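Local structure of alanyl-tRNA synthetase (Aquifex aeolicus, 3G98) at residues Glu18-Pro21 with Glu22-Arg25; Lys58-Ser61 with Asp62-Asn65; Lys67-Ile70 with Arg71-Gly74; Gly92-Pro95 with Asp96-Pro99. The protein attaches alanine to its cognate tRNA, and the C-Ala domain modelled here brings the editing and aminoacylation functions together on one tRNA. All blocks are in the same frame, centred on the assembly; numbering follows the deposited sequence.

Contact 1 (Glu18-Pro21 with Glu22-Arg25)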
loop_
_atom_site.group_PDB
_atom_site.type_symbol
_atom_site.label_atom_id
_atom_site.label_comp_id
_atom_site.label_asym_id
_atom_site.label_seq_id
_atom_site.Cartn_x
_atom_site.Cartn_y
_atom_site.Cartn_z
ATOM N N GLU A 18 7.747 8.458 -10.939
ATOM C CA GLU A 18 9.174 8.727 -10.759
ATOM C C GLU A 18 9.658 8.941 -9.321
ATOM O O GLU A 18 10.737 9.499 -9.110
ATOM C CB GLU A 18 9.605 9.924 -11.629
ATOM C CG GLU A 18 8.987 9.948 -13.025
ATOM C CD GLU A 18 9.429 8.786 -13.909
ATOM O OE1 GLU A 18 10.363 8.045 -13.529
ATOM O OE2 GLU A 18 8.840 8.621 -14.999
ATOM N N VAL A 19 8.888 8.494 -8.331
ATOM C CA VAL A 19 9.324 8.600 -6.939
ATOM C C VAL A 19 10.248 7.444 -6.578
ATOM O O VAL A 19 9.954 6.295 -6.897
ATOM C CB VAL A 19 8.112 8.641 -5.975
ATOM C CG1 VAL A 19 8.560 8.459 -4.539
ATOM C CG2 VAL A 19 7.359 9.958 -6.144
ATOM N N GLU A 20 11.368 7.741 -5.921
ATOM C CA GLU A 20 12.302 6.691 -5.523
ATOM C C GLU A 20 11.692 5.793 -4.448
ATOM O O GLU A 20 10.946 6.268 -3.587
ATOM C CB GLU A 20 13.636 7.286 -5.052
ATOM C CG GLU A 20 14.358 8.094 -6.123
ATOM C CD GLU A 20 14.625 7.289 -7.385
ATOM O OE1 GLU A 20 14.779 6.053 -7.288
ATOM O OE2 GLU A 20 14.684 7.894 -8.476
ATOM N N PRO A 21 11.998 4.488 -4.505
ATOM C CA PRO A 21 11.436 3.502 -3.580
ATOM C C PRO A 21 11.654 3.889 -2.120
ATOM O O PRO A 21 10.743 3.769 -1.314
ATOM C CB PRO A 21 12.239 2.235 -3.886
ATOM C CG PRO A 21 12.728 2.414 -5.269
ATOM C CD PRO A 21 12.930 3.874 -5.470
ATOM N N GLU A 22 12.855 4.346 -1.780
ATOM C CA GLU A 22 13.143 4.681 -0.381
ATOM C C GLU A 22 12.358 5.922 0.068
ATOM O O GLU A 22 11.943 6.027 1.232
ATOM C CB GLU A 22 14.648 4.822 -0.138
ATOM C CG GLU A 22 15.370 3.463 -0.006
ATOM C CD GLU A 22 14.847 2.619 1.160
ATOM O OE1 GLU A 22 14.700 3.161 2.274
ATOM O OE2 GLU A 22 14.588 1.410 0.965
ATOM N N GLU A 23 12.135 6.836 -0.872
ATOM C CA GLU A 23 11.339 8.037 -0.632
ATOM C C GLU A 23 9.860 7.673 -0.469
ATOM O O GLU A 23 9.157 8.192 0.405
ATOM C CB GLU A 23 11.516 9.021 -1.796
ATOM C CG GLU A 23 12.895 9.680 -1.846
ATOM C CD GLU A 23 13.100 10.541 -3.089
ATOM O OE1 GLU A 23 12.246 10.516 -4.007
ATOM O OE2 GLU A 23 14.131 11.243 -3.144
ATOM N N LEU A 24 9.397 6.768 -1.322
ATOM C CA LEU A 24 8.036 6.276 -1.243
ATOM C C LEU A 24 7.773 5.636 0.116
ATOM O O LEU A 24 6.749 5.894 0.754
ATOM C CB LEU A 24 7.804 5.264 -2.362
ATOM C CG LEU A 24 6.381 4.819 -2.644
ATOM C CD1 LEU A 24 5.615 5.951 -3.284
ATOM C CD2 LEU A 24 6.421 3.587 -3.554
ATOM N N ARG A 25 8.710 4.803 0.562
ATOM C CA ARG A 25 8.614 4.152 1.863
ATOM C C ARG A 25 8.549 5.175 2.990
ATOM O O ARG A 25 7.757 5.038 3.926
ATOM C CB ARG A 25 9.828 3.244 2.081
ATOM C CG ARG A 25 9.752 2.391 3.327
ATOM C CD ARG A 25 11.108 1.784 3.667
ATOM N NE ARG A 25 10.992 0.927 4.834
ATOM C CZ ARG A 25 10.653 -0.358 4.776
ATOM N NH1 ARG A 25 10.415 -0.931 3.602
ATOM N NH2 ARG A 25 10.558 -1.066 5.891
#

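Contact 2 (Lys58-Ser61 with Asp62-Asn65)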
loop_
_atom_site.group_PDB
_atom_site.type_symbol
_atom_site.label_atom_id
_atom_site.label_comp_id
_atom_site.label_asym_id
_atom_site.label_seq_id
_atom_site.Cartn_x
_atom_site.Cartn_y
_atom_site.Cartn_z
ATOM N N LYS A 58 0.377 1.599 13.686
ATOM C CA LYS A 58 0.878 0.468 14.466
ATOM C C LYS A 58 -0.226 -0.216 15.275
ATOM O O LYS A 58 -0.191 -1.437 15.480
ATOM C CB LYS A 58 2.060 0.868 15.354
ATOM C CG LYS A 58 2.621 -0.301 16.150
ATOM C CD LYS A 58 4.138 -0.383 16.063
ATOM C CE LYS A 58 4.624 -1.732 16.602
ATOM N NZ LYS A 58 6.004 -2.046 16.128
ATOM N N GLU A 59 -1.217 0.563 15.702
ATOM C CA GLU A 59 -2.312 0.045 16.525
ATOM C C GLU A 59 -3.166 -1.011 15.816
ATOM O O GLU A 59 -3.807 -1.823 16.471
ATOM C CB GLU A 59 -3.208 1.182 17.021
ATOM C CG GLU A 59 -2.539 2.107 18.032
ATOM C CD GLU A 59 -1.712 3.207 17.380
ATOM O OE1 GLU A 59 -1.620 3.242 16.131
ATOM O OE2 GLU A 59 -1.158 4.046 18.125
ATOM N N ILE A 60 -3.172 -1.005 14.485
ATOM C CA ILE A 60 -4.030 -1.922 13.726
ATOM C C ILE A 60 -3.251 -2.995 12.955
ATOM O O ILE A 60 -3.791 -3.646 12.061
ATOM C CB ILE A 60 -4.968 -1.159 12.761
ATOM C CG1 ILE A 60 -4.159 -0.428 11.684
ATOM C CG2 ILE A 60 -5.844 -0.187 13.531
ATOM C CD1 ILE A 60 -5.007 0.129 10.553
ATOM N N SER A 61 -1.985 -3.179 13.325
ATOM C CA SER A 61 -1.092 -4.185 12.727
ATOM C C SER A 61 -1.638 -5.615 12.715
ATOM O O SER A 61 -1.390 -6.366 11.770
ATOM C CB SER A 61 0.262 -4.185 13.458
ATOM O OG SER A 61 0.975 -2.981 13.228
ATOM N N ASP A 62 -2.354 -6.006 13.767
ATOM C CA ASP A 62 -2.946 -7.343 13.803
ATOM C C ASP A 62 -4.164 -7.411 12.899
ATOM O O ASP A 62 -4.428 -8.437 12.274
ATOM C CB ASP A 62 -3.325 -7.758 15.233
ATOM C CG ASP A 62 -2.152 -8.328 16.009
ATOM O OD1 ASP A 62 -1.089 -8.563 15.396
ATOM O OD2 ASP A 62 -2.293 -8.547 17.232
ATOM N N LYS A 63 -4.903 -6.308 12.838
ATOM C CA LYS A 63 -6.110 -6.227 12.030
ATOM C C LYS A 63 -5.787 -6.207 10.547
ATOM O O LYS A 63 -6.403 -6.934 9.764
ATOM C CB LYS A 63 -6.927 -4.992 12.408
ATOM C CG LYS A 63 -7.518 -5.081 13.804
ATOM C CD LYS A 63 -8.196 -3.790 14.222
ATOM C CE LYS A 63 -8.630 -3.877 15.681
ATOM N NZ LYS A 63 -9.297 -2.641 16.167
ATOM N N VAL A 64 -4.827 -5.364 10.178
ATOM C CA VAL A 64 -4.364 -5.244 8.797
ATOM C C VAL A 64 -2.870 -5.509 8.768
ATOM O O VAL A 64 -2.061 -4.639 9.101
ATOM C CB VAL A 64 -4.645 -3.853 8.202
ATOM C CG1 VAL A 64 -4.173 -3.796 6.741
ATOM C CG2 VAL A 64 -6.125 -3.519 8.309
ATOM N N ASN A 65 -2.517 -6.731 8.393
ATOM C CA ASN A 65 -1.136 -7.178 8.398
ATOM C C ASN A 65 -0.471 -6.855 7.062
ATOM O O ASN A 65 -0.800 -7.454 6.031
ATOM C CB ASN A 65 -1.089 -8.682 8.689
ATOM C CG ASN A 65 0.305 -9.168 9.006
ATOM O OD1 ASN A 65 1.282 -8.708 8.423
ATOM N ND2 ASN A 65 0.407 -10.106 9.942
HETATM O O HOH W 1 -4.279 -4.521 15.521
HETATM O O HOH W 2 -6.617 -1.822 16.992
#

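Contact 3 (Lys67-Ile70 with Arg71-Gly74)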
loop_
_atom_site.group_PDB
_atom_site.type_symbol
_atom_site.label_atom_id
_atom_site.label_comp_id
_atom_site.label_asym_id
_atom_site.label_seq_id
_atom_site.Cartn_x
_atom_site.Cartn_y
_atom_site.Cartn_z
ATOM N N LYS A 67 2.388 -7.511 5.967
ATOM C CA LYS A 67 3.069 -8.703 5.466
ATOM C C LYS A 67 2.177 -9.494 4.513
ATOM O O LYS A 67 2.624 -9.933 3.450
ATOM C CB LYS A 67 3.472 -9.615 6.633
ATOM C CG LYS A 67 4.895 -9.464 7.139
ATOM C CD LYS A 67 5.203 -10.549 8.185
ATOM C CE LYS A 67 6.670 -10.938 8.167
ATOM N NZ LYS A 67 6.986 -11.967 9.189
ATOM N N GLU A 68 0.921 -9.702 4.911
ATOM C CA GLU A 68 -0.018 -10.469 4.104
ATOM C C GLU A 68 -0.487 -9.635 2.919
ATOM O O GLU A 68 -0.447 -10.073 1.772
ATOM C CB GLU A 68 -1.245 -10.861 4.929
ATOM C CG GLU A 68 -0.948 -11.661 6.179
ATOM C CD GLU A 68 -2.212 -12.065 6.906
ATOM O OE1 GLU A 68 -3.246 -12.256 6.230
ATOM O OE2 GLU A 68 -2.169 -12.195 8.148
ATOM N N VAL A 69 -0.931 -8.427 3.225
ATOM C CA VAL A 69 -1.568 -7.555 2.253
ATOM C C VAL A 69 -0.629 -7.140 1.118
ATOM O O VAL A 69 -1.062 -6.978 -0.018
ATOM C CB VAL A 69 -2.135 -6.310 2.953
ATOM C CG1 VAL A 69 -2.821 -5.400 1.951
ATOM C CG2 VAL A 69 -3.113 -6.729 4.034
ATOM N N ILE A 70 0.650 -6.967 1.423
ATOM C CA ILE A 70 1.598 -6.543 0.393
ATOM C C ILE A 70 1.673 -7.617 -0.690
ATOM O O ILE A 70 1.761 -7.318 -1.869
ATOM C CB ILE A 70 2.993 -6.232 0.973
ATOM C CG1 ILE A 70 3.851 -5.458 -0.039
ATOM C CG2 ILE A 70 3.701 -7.507 1.431
ATOM C CD1 ILE A 70 3.409 -4.022 -0.260
ATOM N N ARG A 71 1.603 -8.877 -0.283
ATOM C CA ARG A 71 1.677 -9.973 -1.237
ATOM C C ARG A 71 0.420 -10.091 -2.091
ATOM O O ARG A 71 0.492 -10.491 -3.262
ATOM C CB ARG A 71 1.945 -11.290 -0.509
ATOM C CG ARG A 71 3.355 -11.383 0.064
ATOM C CD ARG A 71 3.477 -12.585 0.977
ATOM N NE ARG A 71 4.874 -12.888 1.266
ATOM C CZ ARG A 71 5.564 -12.358 2.269
ATOM N NH1 ARG A 71 6.835 -12.700 2.454
ATOM N NH2 ARG A 71 4.981 -11.491 3.089
ATOM N N GLU A 72 -0.728 -9.744 -1.511
ATOM C CA GLU A 72 -2.001 -9.768 -2.245
ATOM C C GLU A 72 -2.080 -8.689 -3.332
ATOM O O GLU A 72 -2.415 -8.987 -4.483
ATOM C CB GLU A 72 -3.190 -9.683 -1.281
ATOM C CG GLU A 72 -3.261 -10.899 -0.346
ATOM C CD GLU A 72 -4.317 -10.783 0.740
ATOM O OE1 GLU A 72 -4.104 -10.016 1.705
ATOM O OE2 GLU A 72 -5.350 -11.481 0.641
ATOM N N VAL A 73 -1.777 -7.440 -2.978
ATOM C CA VAL A 73 -1.706 -6.392 -3.996
ATOM C C VAL A 73 -0.522 -6.623 -4.937
ATOM O O VAL A 73 -0.597 -6.329 -6.140
ATOM C CB VAL A 73 -1.673 -4.956 -3.396
ATOM C CG1 VAL A 73 -2.900 -4.723 -2.512
ATOM C CG2 VAL A 73 -0.381 -4.692 -2.621
ATOM N N GLY A 74 0.567 -7.164 -4.393
ATOM C CA GLY A 74 1.731 -7.508 -5.202
ATOM C C GLY A 74 1.394 -8.455 -6.343
ATOM O O GLY A 74 1.859 -8.276 -7.472
#

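Contact 4 (Gly92-Pro95 with Asp96-Pro99)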
loop_
_atom_site.group_PDB
_atom_site.type_symbol
_atom_site.label_atom_id
_atom_site.label_comp_id
_atom_site.label_asym_id
_atom_site.label_seq_id
_atom_site.Cartn_x
_atom_site.Cartn_y
_atom_site.Cartn_z
ATOM N N GLY A 92 6.993 -4.665 -8.870
ATOM C CA GLY A 92 6.184 -5.429 -9.809
ATOM C C GLY A 92 6.325 -4.928 -11.231
ATOM O O GLY A 92 7.008 -3.930 -11.479
ATOM N N LYS A 93 5.659 -5.617 -12.156
ATOM C CA LYS A 93 5.829 -5.381 -13.589
ATOM C C LYS A 93 4.580 -4.812 -14.263
ATOM O O LYS A 93 4.566 -4.620 -15.477
ATOM C CB LYS A 93 6.192 -6.693 -14.295
ATOM C CG LYS A 93 6.982 -7.684 -13.453
ATOM C CD LYS A 93 6.688 -9.112 -13.902
ATOM C CE LYS A 93 6.949 -10.127 -12.792
ATOM N NZ LYS A 93 6.226 -11.413 -13.045
ATOM N N ALA A 94 3.530 -4.549 -13.492
ATOM C CA ALA A 94 2.264 -4.123 -14.094
ATOM C C ALA A 94 1.730 -2.805 -13.531
ATOM O O ALA A 94 0.753 -2.800 -12.775
ATOM C CB ALA A 94 1.210 -5.225 -13.949
ATOM N N PRO A 95 2.340 -1.674 -13.923
ATOM C CA PRO A 95 1.933 -0.382 -13.357
ATOM C C PRO A 95 0.477 -0.052 -13.655
ATOM O O PRO A 95 -0.211 0.549 -12.821
ATOM C CB PRO A 95 2.843 0.624 -14.068
ATOM C CG PRO A 95 3.969 -0.174 -14.612
ATOM C CD PRO A 95 3.417 -1.529 -14.916
ATOM N N ASP A 96 0.007 -0.464 -14.828
ATOM C CA ASP A 96 -1.360 -0.149 -15.251
ATOM C C ASP A 96 -2.415 -0.841 -14.402
ATOM O O ASP A 96 -3.610 -0.570 -14.540
ATOM C CB ASP A 96 -1.563 -0.516 -16.717
ATOM C CG ASP A 96 -0.840 0.420 -17.649
ATOM O OD1 ASP A 96 -0.477 1.536 -17.217
ATOM O OD2 ASP A 96 -0.631 0.035 -18.816
ATOM N N LYS A 97 -1.976 -1.737 -13.528
ATOM C CA LYS A 97 -2.907 -2.506 -12.714
ATOM C C LYS A 97 -3.107 -1.943 -11.301
ATOM O O LYS A 97 -3.709 -2.589 -10.451
ATOM C CB LYS A 97 -2.490 -3.975 -12.673
ATOM C CG LYS A 97 -2.715 -4.694 -14.007
ATOM C CD LYS A 97 -2.452 -6.194 -13.904
ATOM C CE LYS A 97 -3.537 -6.922 -13.103
ATOM N NZ LYS A 97 -3.098 -8.300 -12.685
ATOM N N PHE A 98 -2.641 -0.722 -11.064
ATOM C CA PHE A 98 -2.822 -0.103 -9.746
ATOM C C PHE A 98 -4.291 0.056 -9.321
ATOM O O PHE A 98 -4.641 -0.271 -8.187
ATOM C CB PHE A 98 -2.090 1.239 -9.656
ATOM C CG PHE A 98 -2.218 1.912 -8.312
ATOM C CD1 PHE A 98 -3.112 2.964 -8.129
ATOM C CD2 PHE A 98 -1.443 1.499 -7.241
ATOM C CE1 PHE A 98 -3.227 3.592 -6.895
ATOM C CE2 PHE A 98 -1.555 2.122 -5.996
ATOM C CZ PHE A 98 -2.449 3.172 -5.830
ATOM N N PRO A 99 -5.152 0.569 -10.217
ATOM C CA PRO A 99 -6.565 0.683 -9.840
ATOM C C PRO A 99 -7.166 -0.655 -9.387
ATOM O O PRO A 99 -7.948 -0.699 -8.432
ATOM C CB PRO A 99 -7.233 1.181 -11.125
ATOM C CG PRO A 99 -6.149 1.879 -11.870
ATOM C CD PRO A 99 -4.900 1.096 -11.571
#

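Contact 1 (Glu18-Pro21 with Glu22-Arg25)
Val19 and Leu24 meet just where the chain enters helix 21-31: the CG1 methyl of Val19 lies 3.9 Å from CB of Leu24, and the two side chains cross at about a right angle. CG1 faces that way because it stands anti to its own backbone nitrogen (chi1 168°). Since Glu20 is the N-cap, this pairing of the residue before the cap with the fourth residue after it is a hydrophobic staple. Behind it, Leu24 N gives a 2.8 Å hydrogen bond to Glu20 O, and Arg25 N follows one residue on with a 3.0 Å bond to Pro21 O. Glu23 folds its carboxylate back over the cap, where OE1 takes a long, weak hydrogen bond from Glu20 N at 3.5 Å, as in one half of a capping box. The acid of Glu20 turns away from it to a salt bridge with Lys46, which would ease the gathering of acidic groups here. Arg25 and the carbonyl of Pro21 both reach Gln89. Val19 O is held by Ser44 OG, while Leu24 packs down onto Ile42 and Ser44 of strand 38-46 and Val53 of strand 49-56, setting the start of the helix on the sheet.

Contact 2 (Lys58-Ser61 with Asp62-Asn65)
The backbone from Ile60 to Val64 closes a single alpha-turn, its carbonyl at Ile60 accepting Val64 N at 2.8 Å in a nearly straight bond (N-H...O 174°). This turn lies in the connection between strand 49-56 and helix 66-76. Its two end residues put their apolar side chains on the same flank: Ile60 CD1 and Val64 CG2 approach only loosely, to 4.4 Å, but both side chains rest on Phe9 of strand 9-17, and Val64 also touches Val56. The outer flank belongs to Lys63, whose chain, extended beyond CG, passes alongside the Glu59 carbonyl without reaching it; water bridges the gap. Glu59 O receives hydrogen bonds from two water molecules; one of them accepts from the backbone Lys63 N and the other, 2.9 Å from Lys63 NZ, accepts from the ammonium group, so one carbonyl is tied to both ends of the same lysine. Ser61 fastens the entry to the turn. With chi1 at -68° its hydroxyl sits beside its own backbone nitrogen, and OG donates to Lys58 O at 3.0 Å, a carbonyl that the Ser61 N-H also reaches weakly. On the way out, Asn65 caps helix 66-76 with OD1 weakly bonded to Lys67 N, and its CA makes a C-H...O contact with Ser61 O at 3.5 Å.

Contact 3 (Lys67-Ile70 with Arg71-Gly74)
Arg71 lies back along helix 66-76 so that the edge of its guanidinium meets the carbonyl of Lys67. NH2 donates to Lys67 O at 2.8 Å, with the oxygen only 6° out of the guanidinium plane, although the donor itself stands above the carbonyl plane, 38° out of it. CG placed beside the backbone nitrogen and a chain extended as far as NE carry the group there. Next to it the ammonium of Lys67 keeps away, NZ being 6.4 Å from Arg71 NH2. On another flank Glu72 runs obliquely past Val69, bringing OE1 to 3.6 Å from Val69 CA. The inward residues continue the regular pattern, Val73 N bonding to Val69 O at 3.1 Å and Gly74 N to Ile70 O at 2.8 Å. Ile70 packs on Phe52 and Ile54 of the sheet, and Val69 on Leu105 of helix 98-110. The chemistry suggests that one donor stands in for another: Arg71 N is 4.0 Å from Lys67 O and makes just a weak bond to Glu68 O, so the turn is slightly opened and the arginine side chain supplies to Lys67 O the hydrogen bond that the backbone N-H would give in a regular alpha-helix.

Contact 4 (Gly92-Pro95 with Asp96-Pro99)
Lys97 starts beside its backbone nitrogen (chi1 -71°) and stays extended through CD, which lays the aliphatic chain over the methyl of Ala94, with Lys97 CD 3.8 Å from Ala94 CB. A bend follows at chi3 (71°), turning the last part of the chain so that NZ can hydrogen-bond to Val76 O, just at the end of helix 66-76. Beneath this packing the backbone makes two successive tight turns. Lys97 N donates to Ala94 O at 3.0 Å, and Phe98 N donates to Pro95 O at 3.3 Å. In each pair the donor stands well above the carbonyl plane, by about 50°, consistent with tight turns in which donor and acceptor are three residues apart. Pro95 is the second residue of the first turn, where its ring nitrogen has no hydrogen to offer, and its carbonyl accepts the second bond. Asp96 points its carboxylate outward, where OD1 forms a salt bridge with Arg45 of strand 38-46; Pro95 touches the same arginine. Phe98 turns its ring inward to meet that of Phe41, while its CB stays 3.7 Å from Pro95 O. Lys97 takes the N-cap position of helix 98-110. Consecutive bonds between residues three apart are the mark of a short 3-10 turn, here leading from strand 87-92 into helix 98-110 of this alpha and beta fold, with its mixed sheet.

Along the chain the four contacts come strictly in series; none nests in or crosses another. Contact 1 closes the turn from strand 9-17 into helix 21-31. Contact 2 shapes the loop leaving strand 49-56, and contact 3 follows at once on helix 66-76; these two touch, Val64 CG1 lying 4.1 Å from Val69 CG2. Contact 4 then turns strand 87-92 into helix 98-110, about 25 Å from contact 2 between centres and across the chain's centre from it. Neighbouring residues of the central strands face contact 1 on one side and contacts 3 and 4 on the other, so the sheet is sandwiched between helix 21-31 and the two later helices.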